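Local atomic coordinates of fiber (Murine adenovirus 2, PDB entry 5NBH), a protein that forms the trimeric fibre by which the virus probably attaches to its host cell, and whose distal domain binds N-acetylglucosamine. Residues A[92-97]-A[101-106]; A[137-140]-A[145-148]; A[48-53]-A[60-65]. All coordinates share one frame; numbering follows the deposited sequence. Where two conformers were deposited one is given.

Overall arrangement
The three contacts illustrate how strand pairing and strand-to-loop pairing serve different parts of a fibre. All three are partly buried. Contacts 1 and 2 belong to the globular head and touch each other: M93 and L95 of contact 1 pack on L137, C146 and T148 of contact 2. Contact 1 sets this buried face against an exposed, charged one and carries two sugar-binding residues; contact 2 pairs a strand with a loop through backbone bonds, a threonine hydroxyl and a sulfur-aromatic contact. Contact 3 lies in the shaft, its centre about 52 Å from that of contact 1, and buries apolar side chains between subunits, whereas no other chain touches contacts 1 and 2.

Contact 1: A[92-97]-A[101-106]; sequences PMRLRN and NEYADA
R94 reaches over to D105 on the outward face of the hairpin, where NH1 of R94 donates to OD1 of D105 at 2.8 Å in a salt bridge. The carboxylate oxygen is met from above its plane, and the two flat groups are turned 48° apart. A bend at chi2 (57°) brings the guanidinium back across the partner strand, with CB of Y103 over one of its faces; NH2 makes a second salt bridge, to OE2 of E126. R96 and Y103 lie alongside each other and point the same way. CG of R96 makes an off-centre CH-pi contact, 4.1 Å from the centroid of the Y103 ring, while the phenol OH sits over the rim of the guanidinium, whose NE is bonded to the carbonyl of Y100. On the other face CD1 of L95 meets CB of A106 at 3.8 Å, in a layer that packs on W135 and L137.

Beyond the paired strands, ND2 of N97 gives an in-plane hydrogen to OE1 of E102 at 3.0 Å, met from above the carboxylate plane; OD1 of N97 accepts from N of T134. This is an antiparallel beta hairpin with one polar and one apolar face, its turn end carrying N97 and E102 of the N-acetylglucosamine site.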
ATOM      1  N   PRO A  92     -20.978  -2.446   4.870  1.00 22.36           N
ATOM      2  CA  PRO A  92     -20.798  -1.655   3.661  1.00 20.93           C
ATOM      3  C   PRO A  92     -21.740  -0.451   3.622  1.00 19.13           C
ATOM      4  O   PRO A  92     -22.786  -0.467   4.257  1.00 19.45           O
ATOM      5  CB  PRO A  92     -21.114  -2.645   2.541  1.00 21.95           C
ATOM      6  CG  PRO A  92     -22.051  -3.611   3.148  1.00 22.46           C
ATOM      7  CD  PRO A  92     -21.632  -3.736   4.582  1.00 21.75           C
ATOM      8  N   MET A  93     -21.330   0.574   2.875  1.00 17.98           N
ATOM      9  CA  MET A  93     -22.054   1.837   2.770  1.00 16.67           C
ATOM     10  C   MET A  93     -23.050   1.764   1.615  1.00 16.39           C
ATOM     11  O   MET A  93     -22.710   1.333   0.519  1.00 14.43           O
ATOM     12  CB  MET A  93     -21.054   2.954   2.519  1.00 17.76           C
ATOM     13  CG  MET A  93     -21.652   4.312   2.617  1.00 17.73           C
ATOM     14  SD  MET A  93     -20.434   5.532   2.331  1.00 16.88           S
ATOM     15  CE  MET A  93     -19.255   5.211   3.668  1.00 16.09           C
ATOM     16  N   ARG A  94     -24.268   2.212   1.873  1.00 16.40           N
ATOM     17  CA  ARG A  94     -25.294   2.260   0.842  1.00 16.42           C
ATOM     18  C   ARG A  94     -25.136   3.552   0.047  1.00 15.07           C
ATOM     19  O   ARG A  94     -25.055   4.655   0.653  1.00 15.61           O
ATOM     20  CB  ARG A  94     -26.658   2.228   1.529  0.50 17.70           C
ATOM     21  CG  ARG A  94     -27.820   2.114   0.573  0.50 18.72           C
ATOM     22  CD  ARG A  94     -27.630   0.872  -0.252  0.50 19.13           C
ATOM     23  NE  ARG A  94     -28.897   0.317  -0.645  0.50 20.21           N
ATOM     24  CZ  ARG A  94     -29.034  -0.901  -1.112  0.50 20.10           C
ATOM     25  NH1 ARG A  94     -27.965  -1.670  -1.267  0.50 20.66           N
ATOM     26  NH2 ARG A  94     -30.235  -1.325  -1.433  0.50 20.76           N
ATOM     27  N   LEU A  95     -25.008   3.407  -1.284  1.00 13.52           N
ATOM     28  CA  LEU A  95     -24.831   4.502  -2.218  1.00 12.70           C
ATOM     29  C   LEU A  95     -25.949   4.489  -3.243  1.00 12.73           C
ATOM     30  O   LEU A  95     -26.387   3.436  -3.664  1.00 13.91           O
ATOM     31  CB  LEU A  95     -23.498   4.393  -2.961  1.00 12.79           C
ATOM     32  CG  LEU A  95     -22.272   4.401  -2.051  1.00 13.29           C
ATOM     33  CD1 LEU A  95     -21.027   4.181  -2.850  1.00 13.38           C
ATOM     34  CD2 LEU A  95     -22.204   5.698  -1.295  1.00 13.58           C
ATOM     35  N   ARG A  96     -26.395   5.668  -3.618  1.00 12.39           N
ATOM     36  CA  ARG A  96     -27.389   5.823  -4.694  1.00 12.36           C
ATOM     37  C   ARG A  96     -26.730   6.413  -5.935  1.00 11.70           C
ATOM     38  O   ARG A  96     -25.906   7.347  -5.835  1.00 12.90           O
ATOM     39  CB  ARG A  96     -28.496   6.746  -4.220  1.00 13.01           C
ATOM     40  CG  ARG A  96     -29.641   6.882  -5.194  1.00 13.53           C
ATOM     41  CD  ARG A  96     -30.776   7.676  -4.599  1.00 14.84           C
ATOM     42  NE  ARG A  96     -31.934   7.707  -5.489  1.00 15.97           N
ATOM     43  CZ  ARG A  96     -33.132   8.195  -5.184  1.00 17.60           C
ATOM     44  NH1 ARG A  96     -33.361   8.758  -3.996  1.00 18.56           N
ATOM     45  NH2 ARG A  96     -34.099   8.162  -6.092  1.00 17.59           N
ATOM     46  N   ASN A  97     -27.112   5.899  -7.109  1.00 12.07           N
ATOM     47  CA  ASN A  97     -26.688   6.451  -8.377  1.00 12.28           C
ATOM     48  C   ASN A  97     -27.505   7.703  -8.702  1.00 12.64           C
ATOM     49  O   ASN A  97     -28.564   7.626  -9.373  1.00 12.23           O
ATOM     50  CB  ASN A  97     -26.845   5.420  -9.496  1.00 13.17           C
ATOM     51  CG  ASN A  97     -26.550   5.995 -10.869  1.00 13.72           C
ATOM     52  OD1 ASN A  97     -25.898   7.044 -11.010  1.00 14.84           O
ATOM     53  ND2 ASN A  97     -27.055   5.320 -11.904  1.00 15.54           N
ATOM     54  N   ASN A 101     -33.333   5.255  -9.323  1.00 14.05           N
ATOM     55  CA  ASN A 101     -33.709   4.259  -8.315  1.00 14.70           C
ATOM     56  C   ASN A 101     -32.728   3.082  -8.446  1.00 15.23           C
ATOM     57  O   ASN A 101     -33.107   1.962  -8.746  1.00 16.24           O
ATOM     58  CB  ASN A 101     -35.170   3.824  -8.527  1.00 15.39           C
ATOM     59  CG  ASN A 101     -36.147   4.944  -8.236  1.00 16.91           C
ATOM     60  OD1 ASN A 101     -36.058   5.580  -7.188  1.00 17.86           O
ATOM     61  ND2 ASN A 101     -37.092   5.197  -9.149  1.00 15.85           N
ATOM     62  N   GLU A 102     -31.440   3.382  -8.301  1.00 13.54           N
ATOM     63  CA  GLU A 102     -30.367   2.403  -8.484  1.00 14.35           C
ATOM     64  C   GLU A 102     -29.396   2.612  -7.331  1.00 13.29           C
ATOM     65  O   GLU A 102     -28.989   3.764  -7.064  1.00 12.66           O
ATOM     66  CB  GLU A 102     -29.650   2.618  -9.803  1.00 15.59           C
ATOM     67  CG  GLU A 102     -30.482   2.267 -11.039  1.00 17.18           C
ATOM     68  CD  GLU A 102     -29.752   2.469 -12.348  1.00 19.02           C
ATOM     69  OE1 GLU A 102     -28.507   2.721 -12.362  1.00 19.92           O
ATOM     70  OE2 GLU A 102     -30.455   2.386 -13.405  1.00 20.89           O
ATOM     71  N   TYR A 103     -29.042   1.516  -6.674  1.00 13.09           N
ATOM     72  CA  TYR A 103     -28.204   1.563  -5.461  1.00 13.11           C
ATOM     73  C   TYR A 103     -27.064   0.536  -5.521  1.00 13.39           C
ATOM     74  O   TYR A 103     -27.104  -0.405  -6.305  1.00 13.33           O
ATOM     75  CB  TYR A 103     -29.058   1.301  -4.229  1.00 13.93           C
ATOM     76  CG  TYR A 103     -30.147   2.330  -4.002  1.00 14.88           C
ATOM     77  CD1 TYR A 103     -31.354   2.268  -4.719  1.00 16.27           C
ATOM     78  CD2 TYR A 103     -29.957   3.398  -3.133  1.00 15.00           C
ATOM     79  CE1 TYR A 103     -32.357   3.216  -4.512  1.00 17.43           C
ATOM     80  CE2 TYR A 103     -30.954   4.361  -2.938  1.00 16.23           C
ATOM     81  CZ  TYR A 103     -32.143   4.260  -3.618  1.00 16.93           C
ATOM     82  OH  TYR A 103     -33.119   5.209  -3.428  1.00 18.44           O
ATOM     83  N   ALA A 104     -26.062   0.748  -4.673  1.00 12.77           N
ATOM     84  CA  ALA A 104     -24.954  -0.185  -4.489  1.00 13.06           C
ATOM     85  C   ALA A 104     -24.529  -0.190  -3.019  1.00 14.38           C
ATOM     86  O   ALA A 104     -24.783   0.758  -2.288  1.00 14.46           O
ATOM     87  CB  ALA A 104     -23.796   0.196  -5.366  1.00 12.71           C
ATOM     88  N   ASP A 105     -23.875  -1.274  -2.619  1.00 15.48           N
ATOM     89  CA  ASP A 105     -23.208  -1.372  -1.312  1.00 16.57           C
ATOM     90  C   ASP A 105     -21.718  -1.297  -1.579  1.00 15.38           C
ATOM     91  O   ASP A 105     -21.228  -1.936  -2.514  1.00 16.07           O
ATOM     92  CB  ASP A 105     -23.494  -2.711  -0.671  1.00 19.10           C
ATOM     93  CG  ASP A 105     -24.838  -2.746   0.045  1.00 24.47           C
ATOM     94  OD1 ASP A 105     -25.501  -1.702   0.148  1.00 25.89           O
ATOM     95  OD2 ASP A 105     -25.206  -3.835   0.522  1.00 29.86           O
ATOM     96  N   ALA A 106     -20.997  -0.527  -0.781  1.00 13.77           N
ATOM     97  CA  ALA A 106     -19.586  -0.346  -1.021  1.00 13.12           C
ATOM     98  C   ALA A 106     -18.772  -0.563   0.264  1.00 12.86           C
ATOM     99  O   ALA A 106     -19.135  -0.061   1.316  1.00 13.22           O
ATOM    100  CB  ALA A 106     -19.343   1.038  -1.601  1.00 13.31           C
TER
HETATM  101  O   HOH W   1     -25.405  -1.036   2.983  1.00 29.90           O
HETATM  102  O   HOH W   2     -36.830   8.690  -6.601  0.50 19.43           O

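Contact 2: A[137-140]-A[145-148]; sequences LQFD and SCLT
A strand edge closed by the loop that follows it is the setting here: Q138 and F139, on strand 131-140 at the border of its sheet, are met by C146 to T148 of the returning chain. The backbones bridge once, at F139 and C146. Flanking that point, N of L147 donates to O of Q138 at 2.9 Å and N of D140 to O of S145 at 2.8 Å. The next donor along the edge, N of Q138, is taken by a side chain instead: OG1 of T148 accepts it at 2.9 Å. A chi1 of -50° sets this hydroxyl beside its own backbone N and turned to the strand, where a water also joins it to NE2 of Q138.

On the F139 side of the strand, CB of C146 rests 3.8 Å from CE2 of F139, and its sulfur stands obliquely to the ring, 4.5 Å from the centroid. F209 meets the same ring, and M151 touches both residues. On the Q138 side, the extended glutamine chain crosses that of L147, whose CD1 methyl comes 3.3 Å from OE1 of Q138, an oxygen also weakly bonded to ND2 of N208. OD1 of D140 accepts from the backbone N atoms of T142 and L143, within the intervening turn. This is a hairpin-like return on an outermost strand of the head's four-stranded sheet, held by three hydrogen bonds and joined by a Cys sulfur-aromatic contact.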
ATOM      1  N   LEU A 137     -19.047  10.171  -2.701  1.00 11.29           N
ATOM      2  CA  LEU A 137     -18.707  10.158  -1.259  1.00 11.62           C
ATOM      3  C   LEU A 137     -18.383  11.564  -0.781  1.00 11.35           C
ATOM      4  O   LEU A 137     -17.589  12.239  -1.382  1.00 11.93           O
ATOM      5  CB  LEU A 137     -17.470   9.269  -1.010  1.00 12.44           C
ATOM      6  CG  LEU A 137     -17.587   7.822  -1.481  1.00 14.19           C
ATOM      7  CD1 LEU A 137     -16.241   7.086  -1.397  1.00 14.46           C
ATOM      8  CD2 LEU A 137     -18.667   7.133  -0.671  1.00 14.74           C
ATOM      9  N   GLN A 138     -19.022  11.983   0.304  1.00 11.45           N
ATOM     10  CA  GLN A 138     -18.861  13.307   0.879  0.50 12.06           C
ATOM     11  C   GLN A 138     -18.203  13.161   2.249  1.00 11.64           C
ATOM     12  O   GLN A 138     -18.586  12.279   3.010  1.00 12.73           O
ATOM     13  CB  GLN A 138     -20.241  13.937   1.054  0.50 12.94           C
ATOM     14  CG  GLN A 138     -20.257  15.384   1.486  0.50 13.86           C
ATOM     15  CD  GLN A 138     -21.667  15.888   1.723  0.50 14.78           C
ATOM     16  OE1 GLN A 138     -21.847  16.980   2.242  0.50 16.95           O
ATOM     17  NE2 GLN A 138     -22.668  15.093   1.359  0.50 15.33           N
ATOM     18  N   PHE A 139     -17.266  14.042   2.535  1.00 11.88           N
ATOM     19  CA  PHE A 139     -16.551  14.067   3.791  1.00 11.97           C
ATOM     20  C   PHE A 139     -16.508  15.501   4.283  1.00 12.50           C
ATOM     21  O   PHE A 139     -16.264  16.439   3.499  1.00 12.75           O
ATOM     22  CB  PHE A 139     -15.106  13.586   3.600  1.00 11.24           C
ATOM     23  CG  PHE A 139     -14.995  12.224   2.998  1.00 11.18           C
ATOM     24  CD1 PHE A 139     -14.980  12.067   1.615  1.00 10.67           C
ATOM     25  CD2 PHE A 139     -14.866  11.090   3.794  1.00 11.25           C
ATOM     26  CE1 PHE A 139     -14.879  10.819   1.045  1.00 11.16           C
ATOM     27  CE2 PHE A 139     -14.757   9.826   3.231  1.00 12.00           C
ATOM     28  CZ  PHE A 139     -14.769   9.688   1.852  1.00 11.50           C
ATOM     29  N   ASP A 140     -16.617  15.668   5.595  1.00 13.34           N
ATOM     30  CA  ASP A 140     -16.458  16.999   6.178  1.00 14.61           C
ATOM     31  C   ASP A 140     -15.134  17.633   5.747  1.00 14.35           C
ATOM     32  O   ASP A 140     -14.088  17.036   5.880  1.00 13.93           O
ATOM     33  CB  ASP A 140     -16.585  16.925   7.714  1.00 16.45           C
ATOM     34  CG  ASP A 140     -16.638  18.313   8.334  1.00 19.05           C
ATOM     35  OD1 ASP A 140     -15.605  18.993   8.379  1.00 19.14           O
ATOM     36  OD2 ASP A 140     -17.749  18.732   8.713  1.00 24.29           O
ATOM     37  N   SER A 145     -14.516  13.538   8.384  1.00 15.84           N
ATOM     38  CA  SER A 145     -15.527  12.546   8.684  1.00 16.74           C
ATOM     39  C   SER A 145     -16.483  12.286   7.512  1.00 15.06           C
ATOM     40  O   SER A 145     -17.023  13.223   6.958  1.00 14.65           O
ATOM     41  CB  SER A 145     -16.390  12.992   9.876  1.00 20.07           C
ATOM     42  OG  SER A 145     -15.582  13.103  11.029  1.00 25.23           O
ATOM     43  N   CYS A 146     -16.753  11.024   7.229  1.00 13.99           N
ATOM     44  CA  CYS A 146     -17.661  10.676   6.116  1.00 14.60           C
ATOM     45  C   CYS A 146     -19.107  11.043   6.468  1.00 15.05           C
ATOM     46  O   CYS A 146     -19.605  10.705   7.559  1.00 15.24           O
ATOM     47  CB  CYS A 146     -17.543   9.215   5.756  1.00 14.28           C
ATOM     48  SG  CYS A 146     -18.429   8.773   4.245  1.00 15.81           S
ATOM     49  N   LEU A 147     -19.723  11.838   5.590  1.00 15.08           N
ATOM     50  CA  LEU A 147     -21.125  12.250   5.722  1.00 16.64           C
ATOM     51  C   LEU A 147     -22.098  11.318   5.029  1.00 16.37           C
ATOM     52  O   LEU A 147     -23.292  11.332   5.342  1.00 17.57           O
ATOM     53  CB  LEU A 147     -21.298  13.666   5.177  1.00 17.92           C
ATOM     54  CG  LEU A 147     -20.385  14.713   5.832  1.00 19.53           C
ATOM     55  CD1 LEU A 147     -20.480  16.032   5.088  1.00 20.32           C
ATOM     56  CD2 LEU A 147     -20.727  14.889   7.310  1.00 22.05           C
ATOM     57  N   THR A 148     -21.609  10.537   4.058  1.00 14.76           N
ATOM     58  CA  THR A 148     -22.453   9.653   3.220  1.00 13.70           C
ATOM     59  C   THR A 148     -22.865   8.375   3.934  1.00 14.45           C
ATOM     60  O   THR A 148     -23.944   7.837   3.724  1.00 13.42           O
ATOM     61  CB  THR A 148     -21.724   9.282   1.921  1.00 13.52           C
ATOM     62  OG1 THR A 148     -21.226  10.464   1.302  1.00 13.15           O
ATOM     63  CG2 THR A 148     -22.618   8.523   0.975  1.00 13.98           C
TER
HETATM   64  O   HOH W   3     -23.279  12.060   0.628  1.00 26.62           O

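Contact 3: A[48-53]-A[60-65]; sequences AAPLSY and ISLDYR
S52 and S61 face each other as a hydrogen-bonded antiparallel pair, each backbone N donating to the other's O at 2.9 Å. Two residues along, past the non-hydrogen-bonded L51-L62 pair, N of D63 gives a hydrogen to O of P50 at 2.8 Å. The same aspartate returns to S52: OG of S52 donates to OD2 of D63 at 2.9 Å, from 35° above the carboxylate plane. A chi1 of 58° turns this hydroxyl along the strand face to D63.

The face of L51, Y53, I60 and L62 is largely apolar, and P50 adds to it. The L62 side chain runs alongside the P50 ring, its CD1 3.8 Å from CG of P50; that of L51 crosses L62 at a slant, CD2 of L51 3.9 Å from CD1 of L62. P50 follows a cis peptide bond, and N of L51 bonds back to O of A48, consistent with a tight bend into the strand.

Farther out, L51 packs on L51 and L62 on P50 of the third subunit, and P50 on V71 of the second. I60 pairs in parallel with a strand of the third. Interlocked with its copies round a trimer, this hairpin is consistent with the triple beta-spiral of the adenovirus fibre shaft.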
ATOM      1  N   ALA A  48      19.682   0.509  30.134  1.00 25.12           N
ATOM      2  CA  ALA A  48      20.040  -0.339  28.993  1.00 23.62           C
ATOM      3  C   ALA A  48      19.499   0.300  27.719  1.00 23.95           C
ATOM      4  O   ALA A  48      18.341   0.731  27.679  1.00 20.35           O
ATOM      5  CB  ALA A  48      19.488  -1.740  29.156  1.00 23.23           C
ATOM      6  N   ALA A  49      20.337   0.353  26.681  1.00 21.68           N
ATOM      7  CA  ALA A  49      19.888   0.808  25.366  1.00 21.99           C
ATOM      8  C   ALA A  49      18.560   0.137  25.015  1.00 20.35           C
ATOM      9  O   ALA A  49      18.370  -1.059  25.276  1.00 19.58           O
ATOM     10  CB  ALA A  49      20.935   0.491  24.303  1.00 23.15           C
ATOM     11  N   PRO A  50      17.639   0.893  24.406  1.00 18.75           N
ATOM     12  CA  PRO A  50      17.732   2.239  23.869  1.00 18.91           C
ATOM     13  C   PRO A  50      17.563   3.374  24.859  1.00 17.87           C
ATOM     14  O   PRO A  50      17.527   4.530  24.450  1.00 18.08           O
ATOM     15  CB  PRO A  50      16.579   2.274  22.851  1.00 19.41           C
ATOM     16  CG  PRO A  50      15.566   1.415  23.488  1.00 19.13           C
ATOM     17  CD  PRO A  50      16.346   0.276  24.064  1.00 20.10           C
ATOM     18  N   LEU A  51      17.468   3.074  26.147  1.00 19.45           N
ATOM     19  CA  LEU A  51      17.503   4.148  27.139  1.00 20.16           C
ATOM     20  C   LEU A  51      18.975   4.503  27.428  1.00 21.70           C
ATOM     21  O   LEU A  51      19.833   3.611  27.487  1.00 21.98           O
ATOM     22  CB  LEU A  51      16.815   3.719  28.426  1.00 19.87           C
ATOM     23  CG  LEU A  51      15.352   3.258  28.296  1.00 19.58           C
ATOM     24  CD1 LEU A  51      14.901   2.718  29.643  1.00 19.81           C
ATOM     25  CD2 LEU A  51      14.468   4.411  27.819  1.00 19.07           C
ATOM     26  N   SER A  52      19.224   5.784  27.623  1.00 23.74           N
ATOM     27  CA  SER A  52      20.554   6.262  28.006  1.00 27.32           C
ATOM     28  C   SER A  52      20.496   7.300  29.131  1.00 28.41           C
ATOM     29  O   SER A  52      19.476   7.973  29.344  1.00 26.57           O
ATOM     30  CB  SER A  52      21.260   6.848  26.794  1.00 27.44           C
ATOM     31  OG  SER A  52      20.492   7.897  26.250  1.00 28.72           O
ATOM     32  N   TYR A  53      21.614   7.429  29.837  1.00 30.71           N
ATOM     33  CA  TYR A  53      21.736   8.389  30.940  1.00 34.04           C
ATOM     34  C   TYR A  53      22.973   9.277  30.755  1.00 33.99           C
ATOM     35  O   TYR A  53      24.071   8.771  30.654  1.00 35.03           O
ATOM     36  CB  TYR A  53      21.815   7.645  32.270  1.00 37.00           C
ATOM     37  CG  TYR A  53      21.873   8.574  33.469  1.00 39.75           C
ATOM     38  CD1 TYR A  53      20.775   9.347  33.822  1.00 40.97           C
ATOM     39  CD2 TYR A  53      23.038   8.691  34.234  1.00 42.43           C
ATOM     40  CE1 TYR A  53      20.820  10.207  34.913  1.00 45.84           C
ATOM     41  CE2 TYR A  53      23.097   9.550  35.326  1.00 44.48           C
ATOM     42  CZ  TYR A  53      21.985  10.302  35.662  1.00 45.62           C
ATOM     43  OH  TYR A  53      22.036  11.149  36.736  1.00 50.48           O
ATOM     44  N   ILE A  60      17.850  11.166  31.912  1.00 24.43           N
ATOM     45  CA  ILE A  60      17.556   9.928  31.220  1.00 24.13           C
ATOM     46  C   ILE A  60      16.801  10.283  29.943  1.00 20.73           C
ATOM     47  O   ILE A  60      15.917  11.160  29.949  1.00 18.56           O
ATOM     48  CB  ILE A  60      16.797   8.882  32.102  1.00 26.22           C
ATOM     49  CG1 ILE A  60      16.475   7.624  31.286  1.00 25.96           C
ATOM     50  CG2 ILE A  60      15.540   9.456  32.722  1.00 27.19           C
ATOM     51  CD1 ILE A  60      16.232   6.376  32.115  1.00 28.20           C
ATOM     52  N   SER A  61      17.231   9.654  28.835  1.00 21.89           N
ATOM     53  CA  SER A  61      16.630   9.811  27.511  1.00 21.50           C
ATOM     54  C   SER A  61      16.299   8.469  26.859  1.00 20.39           C
ATOM     55  O   SER A  61      16.833   7.419  27.248  1.00 18.98           O
ATOM     56  CB  SER A  61      17.635  10.528  26.590  1.00 24.34           C
ATOM     57  OG  SER A  61      17.640  11.919  26.843  1.00 26.78           O
ATOM     58  N   LEU A  62      15.419   8.521  25.849  1.00 18.91           N
ATOM     59  CA  LEU A  62      15.227   7.393  24.894  1.00 18.66           C
ATOM     60  C   LEU A  62      15.914   7.742  23.563  1.00 18.72           C
ATOM     61  O   LEU A  62      15.626   8.780  22.972  1.00 21.19           O
ATOM     62  CB  LEU A  62      13.730   7.156  24.607  1.00 18.05           C
ATOM     63  CG  LEU A  62      13.425   6.107  23.507  1.00 18.12           C
ATOM     64  CD1 LEU A  62      13.780   4.707  23.980  1.00 18.15           C
ATOM     65  CD2 LEU A  62      11.962   6.155  23.098  1.00 18.96           C
ATOM     66  N   ASP A  63      16.842   6.909  23.132  1.00 20.03           N
ATOM     67  CA  ASP A  63      17.480   7.088  21.830  1.00 19.91           C
ATOM     68  C   ASP A  63      16.655   6.387  20.756  1.00 18.69           C
ATOM     69  O   ASP A  63      16.345   5.213  20.899  1.00 16.87           O
ATOM     70  CB  ASP A  63      18.899   6.538  21.873  1.00 22.27           C
ATOM     71  CG  ASP A  63      19.785   7.322  22.848  1.00 25.22           C
ATOM     72  OD1 ASP A  63      19.695   8.567  22.823  1.00 30.37           O
ATOM     73  OD2 ASP A  63      20.509   6.691  23.648  1.00 27.85           O
ATOM     74  N   TYR A  64      16.333   7.117  19.698  1.00 18.67           N
ATOM     75  CA  TYR A  64      15.543   6.547  18.580  1.00 20.23           C
ATOM     76  C   TYR A  64      16.058   7.056  17.227  1.00 20.41           C
ATOM     77  O   TYR A  64      16.736   8.097  17.153  1.00 19.43           O
ATOM     78  CB  TYR A  64      14.050   6.861  18.764  1.00 20.02           C
ATOM     79  CG  TYR A  64      13.774   8.313  18.890  1.00 20.98           C
ATOM     80  CD1 TYR A  64      13.598   9.114  17.764  1.00 20.83           C
ATOM     81  CD2 TYR A  64      13.747   8.930  20.143  1.00 22.16           C
ATOM     82  CE1 TYR A  64      13.387  10.477  17.872  1.00 23.03           C
ATOM     83  CE2 TYR A  64      13.530  10.292  20.258  1.00 23.31           C
ATOM     84  CZ  TYR A  64      13.367  11.060  19.125  1.00 23.84           C
ATOM     85  OH  TYR A  64      13.143  12.393  19.225  1.00 27.43           O
ATOM     86  N   ARG A  65      15.673   6.342  16.160  1.00 20.66           N
ATOM     87  CA  ARG A  65      16.063   6.694  14.785  1.00 21.50           C
ATOM     88  C   ARG A  65      15.064   7.685  14.251  1.00 21.07           C
ATOM     89  O   ARG A  65      13.888   7.347  14.069  1.00 20.04           O
ATOM     90  CB  ARG A  65      16.098   5.456  13.893  1.00 24.97           C
ATOM     91  CG  ARG A  65      17.232   4.510  14.215  1.00 29.60           C
ATOM     92  CD  ARG A  65      18.491   4.875  13.452  1.00 34.58           C
ATOM     93  NE  ARG A  65      18.337   4.522  12.037  1.00 35.75           N
ATOM     94  CZ  ARG A  65      18.629   3.343  11.492  1.00 39.72           C
ATOM     95  NH1 ARG A  65      19.144   2.340  12.208  1.00 42.25           N
ATOM     96  NH2 ARG A  65      18.415   3.169  10.193  1.00 44.61           N
TER